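Erythrocyte membrane protein 1 (PDB 2XU0) probably binds host cell-surface receptors, this piece being the N-terminal segment and first Duffy-binding-like domain of a malarial adhesin involved in rosetting. Local coordinates at residues A22-Y34 / T304-E317. The protein carries 10 engineered substitutions. Residues are numbered along the deposited sequence; the frame is centred on the assembly and turned at random.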
loop_
_atom_site.group_PDB
_atom_site.type_symbol
_atom_site.label_atom_id
_atom_site.label_comp_id
_atom_site.label_asym_id
_atom_site.label_seq_id
_atom_site.Cartn_x
_atom_site.Cartn_y
_atom_site.Cartn_z
ATOM N N ALA A 22 3.080 10.398 4.979
ATOM C CA ALA A 22 1.667 10.270 4.595
ATOM C C ALA A 22 0.967 9.273 5.450
ATOM O O ALA A 22 -0.148 9.539 5.834
ATOM C CB ALA A 22 1.522 9.893 3.105
ATOM N N ARG A 23 1.610 8.105 5.761
ATOM C CA ARG A 23 1.018 7.104 6.635
ATOM C C ARG A 23 0.622 7.704 7.983
ATOM O O ARG A 23 -0.492 7.484 8.426
ATOM C CB ARG A 23 1.931 5.860 6.817
ATOM C CG ARG A 23 1.211 4.733 7.617
ATOM C CD ARG A 23 2.053 3.461 7.797
ATOM N NE ARG A 23 3.270 3.692 8.583
ATOM C CZ ARG A 23 3.322 3.681 9.917
ATOM N NH1 ARG A 23 2.226 3.455 10.632
ATOM N NH2 ARG A 23 4.462 3.928 10.544
ATOM N N ASN A 24 1.523 8.431 8.639
ATOM C CA ASN A 24 1.238 9.054 9.926
ATOM C C ASN A 24 0.144 10.099 9.843
ATOM O O ASN A 24 -0.769 10.101 10.677
ATOM C CB ASN A 24 2.547 9.638 10.580
ATOM C CG ASN A 24 3.355 8.572 11.238
ATOM O OD1 ASN A 24 2.801 7.614 11.764
ATOM N ND2 ASN A 24 4.675 8.684 11.198
ATOM N N VAL A 25 0.202 10.967 8.824
ATOM C CA VAL A 25 -0.826 12.012 8.663
ATOM C C VAL A 25 -2.206 11.378 8.373
ATOM O O VAL A 25 -3.187 11.783 8.972
ATOM C CB VAL A 25 -0.396 13.071 7.613
ATOM C CG1 VAL A 25 -1.560 13.967 7.181
ATOM C CG2 VAL A 25 0.779 13.907 8.141
ATOM N N LEU A 26 -2.261 10.345 7.523
ATOM C CA LEU A 26 -3.544 9.724 7.174
ATOM C C LEU A 26 -4.121 8.970 8.357
ATOM O O LEU A 26 -5.330 9.030 8.571
ATOM C CB LEU A 26 -3.436 8.817 5.910
ATOM C CG LEU A 26 -2.946 9.467 4.593
ATOM C CD1 LEU A 26 -2.500 8.399 3.578
ATOM C CD2 LEU A 26 -3.979 10.369 3.991
ATOM N N GLU A 27 -3.269 8.249 9.114
ATOM C CA GLU A 27 -3.654 7.507 10.328
ATOM C C GLU A 27 -4.259 8.490 11.360
ATOM O O GLU A 27 -5.259 8.179 12.034
ATOM C CB GLU A 27 -2.416 6.849 10.961
ATOM C CG GLU A 27 -2.054 5.494 10.383
ATOM C CD GLU A 27 -2.842 4.338 10.947
ATOM O OE1 GLU A 27 -3.910 4.573 11.553
ATOM O OE2 GLU A 27 -2.426 3.186 10.717
ATOM N N ASN A 28 -3.677 9.669 11.450
ATOM C CA ASN A 28 -4.193 10.674 12.368
ATOM C C ASN A 28 -5.567 11.191 11.977
ATOM O O ASN A 28 -6.403 11.415 12.854
ATOM C CB ASN A 28 -3.196 11.754 12.667
ATOM C CG ASN A 28 -2.129 11.282 13.620
ATOM O OD1 ASN A 28 -2.414 10.827 14.728
ATOM N ND2 ASN A 28 -0.882 11.337 13.197
ATOM N N ILE A 29 -5.842 11.286 10.677
ATOM C CA ILE A 29 -7.184 11.685 10.248
ATOM C C ILE A 29 -8.127 10.491 10.404
ATOM O O ILE A 29 -9.247 10.680 10.850
ATOM C CB ILE A 29 -7.201 12.343 8.837
ATOM C CG1 ILE A 29 -6.305 13.589 8.823
ATOM C CG2 ILE A 29 -8.640 12.680 8.424
ATOM C CD1 ILE A 29 -5.881 14.052 7.406
ATOM N N GLY A 30 -7.625 9.273 10.141
ATOM C CA GLY A 30 -8.365 8.025 10.315
ATOM C C GLY A 30 -8.911 7.833 11.721
ATOM O O GLY A 30 -10.032 7.342 11.888
ATOM N N ILE A 31 -8.116 8.192 12.740
ATOM C CA ILE A 31 -8.498 8.135 14.166
ATOM C C ILE A 31 -9.727 9.010 14.372
ATOM O O ILE A 31 -10.657 8.587 15.051
ATOM C CB ILE A 31 -7.361 8.682 15.102
ATOM C CG1 ILE A 31 -6.197 7.733 15.170
ATOM C CG2 ILE A 31 -7.902 8.948 16.537
ATOM C CD1 ILE A 31 -5.121 8.221 16.010
ATOM N N LYS A 32 -9.698 10.254 13.835
ATOM C CA LYS A 32 -10.814 11.187 13.987
ATOM C C LYS A 32 -12.075 10.621 13.338
ATOM O O LYS A 32 -13.124 10.637 13.976
ATOM C CB LYS A 32 -10.476 12.563 13.413
ATOM C CG LYS A 32 -9.350 13.281 14.116
ATOM C CD LYS A 32 -9.464 14.790 13.884
ATOM C CE LYS A 32 -8.404 15.576 14.619
ATOM N NZ LYS A 32 -7.084 15.521 13.927
ATOM N N ILE A 33 -11.959 10.054 12.112
ATOM C CA ILE A 33 -13.090 9.437 11.413
ATOM C C ILE A 33 -13.687 8.262 12.226
ATOM O O ILE A 33 -14.906 8.177 12.398
ATOM C CB ILE A 33 -12.708 9.020 9.963
ATOM C CG1 ILE A 33 -12.141 10.193 9.137
ATOM C CG2 ILE A 33 -13.858 8.298 9.241
ATOM C CD1 ILE A 33 -13.007 11.551 9.085
ATOM N N TYR A 34 -12.817 7.380 12.731
ATOM C CA TYR A 34 -13.221 6.230 13.531
ATOM C C TYR A 34 -13.960 6.718 14.787
ATOM O O TYR A 34 -15.012 6.174 15.117
ATOM C CB TYR A 34 -12.002 5.348 13.880
ATOM C CG TYR A 34 -12.307 4.241 14.868
ATOM C CD1 TYR A 34 -11.981 4.374 16.217
ATOM C CD2 TYR A 34 -13.004 3.100 14.475
ATOM C CE1 TYR A 34 -12.290 3.370 17.140
ATOM C CE2 TYR A 34 -13.338 2.101 15.391
ATOM C CZ TYR A 34 -12.979 2.243 16.724
ATOM O OH TYR A 34 -13.290 1.259 17.629
ATOM N N THR A 304 -4.150 0.222 14.279
ATOM C CA THR A 304 -4.293 0.947 13.023
ATOM C C THR A 304 -5.703 1.470 12.824
ATOM O O THR A 304 -6.693 0.877 13.289
ATOM C CB THR A 304 -3.794 0.088 11.791
ATOM O OG1 THR A 304 -3.921 0.868 10.602
ATOM C CG2 THR A 304 -4.609 -1.186 11.572
ATOM N N TYR A 305 -5.774 2.541 12.034
ATOM C CA TYR A 305 -7.004 3.196 11.595
ATOM C C TYR A 305 -6.973 3.394 10.073
ATOM O O TYR A 305 -7.713 4.210 9.550
ATOM C CB TYR A 305 -7.207 4.508 12.349
ATOM C CG TYR A 305 -7.251 4.289 13.852
ATOM C CD1 TYR A 305 -8.440 3.932 14.495
ATOM C CD2 TYR A 305 -6.093 4.377 14.622
ATOM C CE1 TYR A 305 -8.480 3.737 15.882
ATOM C CE2 TYR A 305 -6.123 4.164 16.003
ATOM C CZ TYR A 305 -7.325 3.902 16.632
ATOM O OH TYR A 305 -7.319 3.715 17.993
ATOM N N LEU A 306 -6.159 2.593 9.354
ATOM C CA LEU A 306 -6.073 2.677 7.892
ATOM C C LEU A 306 -7.386 2.278 7.253
ATOM O O LEU A 306 -7.739 2.823 6.210
ATOM C CB LEU A 306 -4.912 1.861 7.322
ATOM C CG LEU A 306 -3.486 2.424 7.479
ATOM C CD1 LEU A 306 -2.480 1.507 6.780
ATOM C CD2 LEU A 306 -3.347 3.821 6.896
ATOM N N ASP A 307 -8.167 1.402 7.925
ATOM C CA ASP A 307 -9.489 1.011 7.427
ATOM C C ASP A 307 -10.497 2.201 7.438
ATOM O O ASP A 307 -11.644 2.053 7.015
ATOM C CB ASP A 307 -10.011 -0.233 8.169
ATOM C CG ASP A 307 -10.039 -0.163 9.695
ATOM O OD1 ASP A 307 -9.116 0.457 10.287
ATOM O OD2 ASP A 307 -10.921 -0.818 10.301
ATOM N N TYR A 308 -10.054 3.383 7.905
ATOM C CA TYR A 308 -10.876 4.607 7.882
ATOM C C TYR A 308 -10.238 5.665 6.984
ATOM O O TYR A 308 -10.622 6.835 7.014
ATOM C CB TYR A 308 -11.206 5.111 9.307
ATOM C CG TYR A 308 -12.104 4.120 10.006
ATOM C CD1 TYR A 308 -13.479 4.131 9.787
ATOM C CD2 TYR A 308 -11.568 3.043 10.708
ATOM C CE1 TYR A 308 -14.301 3.137 10.310
ATOM C CE2 TYR A 308 -12.376 2.016 11.187
ATOM C CZ TYR A 308 -13.745 2.077 11.000
ATOM O OH TYR A 308 -14.567 1.123 11.536
ATOM N N VAL A 309 -9.269 5.235 6.177
ATOM C CA VAL A 309 -8.569 6.116 5.225
ATOM C C VAL A 309 -9.079 5.790 3.817
ATOM O O VAL A 309 -9.042 4.609 3.451
ATOM C CB VAL A 309 -7.002 5.999 5.307
ATOM C CG1 VAL A 309 -6.313 6.863 4.233
ATOM C CG2 VAL A 309 -6.494 6.362 6.700
ATOM N N PRO A 310 -9.526 6.785 2.991
ATOM C CA PRO A 310 -9.929 6.451 1.618
ATOM C C PRO A 310 -8.898 5.573 0.921
ATOM O O PRO A 310 -7.690 5.829 0.981
ATOM C CB PRO A 310 -10.075 7.827 0.932
ATOM C CG PRO A 310 -10.403 8.763 2.053
ATOM C CD PRO A 310 -9.642 8.237 3.247
ATOM N N GLN A 311 -9.388 4.544 0.250
ATOM C CA GLN A 311 -8.584 3.533 -0.448
ATOM C C GLN A 311 -7.563 4.095 -1.442
ATOM O O GLN A 311 -6.415 3.644 -1.451
ATOM C CB GLN A 311 -9.493 2.472 -1.085
ATOM C CG GLN A 311 -8.727 1.316 -1.741
ATOM C CD GLN A 311 -9.613 0.208 -2.151
ATOM O OE1 GLN A 311 -10.470 0.358 -3.033
ATOM N NE2 GLN A 311 -9.351 -0.974 -1.592
ATOM N N PHE A 312 -7.974 5.079 -2.269
ATOM C CA PHE A 312 -7.089 5.717 -3.239
ATOM C C PHE A 312 -5.855 6.322 -2.526
ATOM O O PHE A 312 -4.744 6.205 -3.023
ATOM C CB PHE A 312 -7.851 6.808 -4.064
ATOM C CG PHE A 312 -6.874 7.729 -4.768
ATOM C CD1 PHE A 312 -6.122 7.276 -5.850
ATOM C CD2 PHE A 312 -6.608 9.003 -4.266
ATOM C CE1 PHE A 312 -5.103 8.064 -6.396
ATOM C CE2 PHE A 312 -5.611 9.801 -4.836
ATOM C CZ PHE A 312 -4.877 9.332 -5.911
ATOM N N LEU A 313 -6.061 7.008 -1.390
ATOM C CA LEU A 313 -4.960 7.611 -0.624
ATOM C C LEU A 313 -4.003 6.540 -0.057
ATOM O O LEU A 313 -2.781 6.728 -0.056
ATOM C CB LEU A 313 -5.519 8.516 0.511
ATOM C CG LEU A 313 -6.328 9.726 0.017
ATOM C CD1 LEU A 313 -6.937 10.488 1.175
ATOM C CD2 LEU A 313 -5.481 10.639 -0.930
ATOM N N ARG A 314 -4.561 5.439 0.426
ATOM C CA ARG A 314 -3.787 4.302 0.938
ATOM C C ARG A 314 -2.980 3.691 -0.197
ATOM O O ARG A 314 -1.824 3.408 0.001
ATOM C CB ARG A 314 -4.714 3.212 1.465
ATOM C CG ARG A 314 -5.523 3.607 2.681
ATOM C CD ARG A 314 -6.123 2.387 3.336
ATOM N NE ARG A 314 -6.660 1.373 2.411
ATOM C CZ ARG A 314 -7.949 1.096 2.259
ATOM N NH1 ARG A 314 -8.870 1.835 2.858
ATOM N NH2 ARG A 314 -8.330 0.121 1.454
ATOM N N TRP A 315 -3.583 3.510 -1.387
ATOM C CA TRP A 315 -2.874 2.914 -2.518
ATOM C C TRP A 315 -1.758 3.772 -3.056
ATOM O O TRP A 315 -0.726 3.235 -3.439
ATOM C CB TRP A 315 -3.833 2.534 -3.651
ATOM C CG TRP A 315 -4.783 1.399 -3.351
ATOM C CD1 TRP A 315 -4.766 0.553 -2.272
ATOM C CD2 TRP A 315 -5.757 0.866 -4.269
ATOM N NE1 TRP A 315 -5.746 -0.417 -2.422
ATOM C CE2 TRP A 315 -6.342 -0.267 -3.653
ATOM C CE3 TRP A 315 -6.194 1.243 -5.555
ATOM C CZ2 TRP A 315 -7.382 -1.000 -4.267
ATOM C CZ3 TRP A 315 -7.242 0.538 -6.145
ATOM C CH2 TRP A 315 -7.831 -0.560 -5.501
ATOM N N PHE A 316 -1.958 5.104 -3.082
ATOM C CA PHE A 316 -0.962 6.035 -3.567
ATOM C C PHE A 316 0.201 6.081 -2.550
ATOM O O PHE A 316 1.353 6.165 -2.955
ATOM C CB PHE A 316 -1.636 7.428 -3.769
ATOM C CG PHE A 316 -0.908 8.482 -4.576
ATOM C CD1 PHE A 316 0.291 8.188 -5.231
ATOM C CD2 PHE A 316 -1.407 9.787 -4.659
ATOM C CE1 PHE A 316 0.963 9.169 -5.982
ATOM C CE2 PHE A 316 -0.719 10.774 -5.378
ATOM C CZ PHE A 316 0.446 10.456 -6.056
ATOM N N GLU A 317 -0.097 6.009 -1.237
ATOM C CA GLU A 317 0.945 6.009 -0.199
ATOM C C GLU A 317 1.772 4.703 -0.327
ATOM O O GLU A 317 2.993 4.741 -0.246
ATOM C CB GLU A 317 0.318 6.154 1.215
ATOM C CG GLU A 317 1.320 6.171 2.354
ATOM C CD GLU A 317 1.830 4.828 2.850
ATOM O OE1 GLU A 317 1.168 3.794 2.602
ATOM O OE2 GLU A 317 2.922 4.809 3.458
HETATM O O HOH W 1 3.922 7.073 4.291
#
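Glu27 on the N-terminal-segment helix grips the turn leading into helix 311-317 of the Duffy-binding-like domain; the segments 22-34 and 311-317 run nearly antiparallel, their axes at 161° and 10.6 Å apart at closest approach. The Glu27 carboxylate takes two bonds: Tyr305 N uses the syn lone pair of Glu27 OE1 at 2.8 Å, and Thr304 OG1 meets Glu27 OE2 at 2.8 Å on its syn side, somewhat out of the carboxylate plane. Tyr278 is a further partner of OE2. Thr304 OG1 also accepts from Leu306 N, closing an ST turn. The backbones come closest at Gly30, where the lack of a side chain leaves Gly30 CA 4.9 Å from Tyr308 CA. Next to it Leu26 crosses Val309 at about a right angle, and Val309 CG2 reaches Leu26 O. Toward Ala22 and Glu317 a water bridges Arg23 N and Glu317 OE2, while Glu317 OE1 pairs with Arg194. At the other end an aromatic cluster forms, Tyr34 and Tyr305 partly exposed and Tyr308 buried. A chi1 of 172° sends the Tyr34 ring away from its own amide nitrogen and against both partners, CD1 near Tyr305 CE1, an edge toward the Tyr308 face, planes at 61°. Ile31 CG1 sits over one face of the Tyr305 ring, 3.8 Å from its centroid.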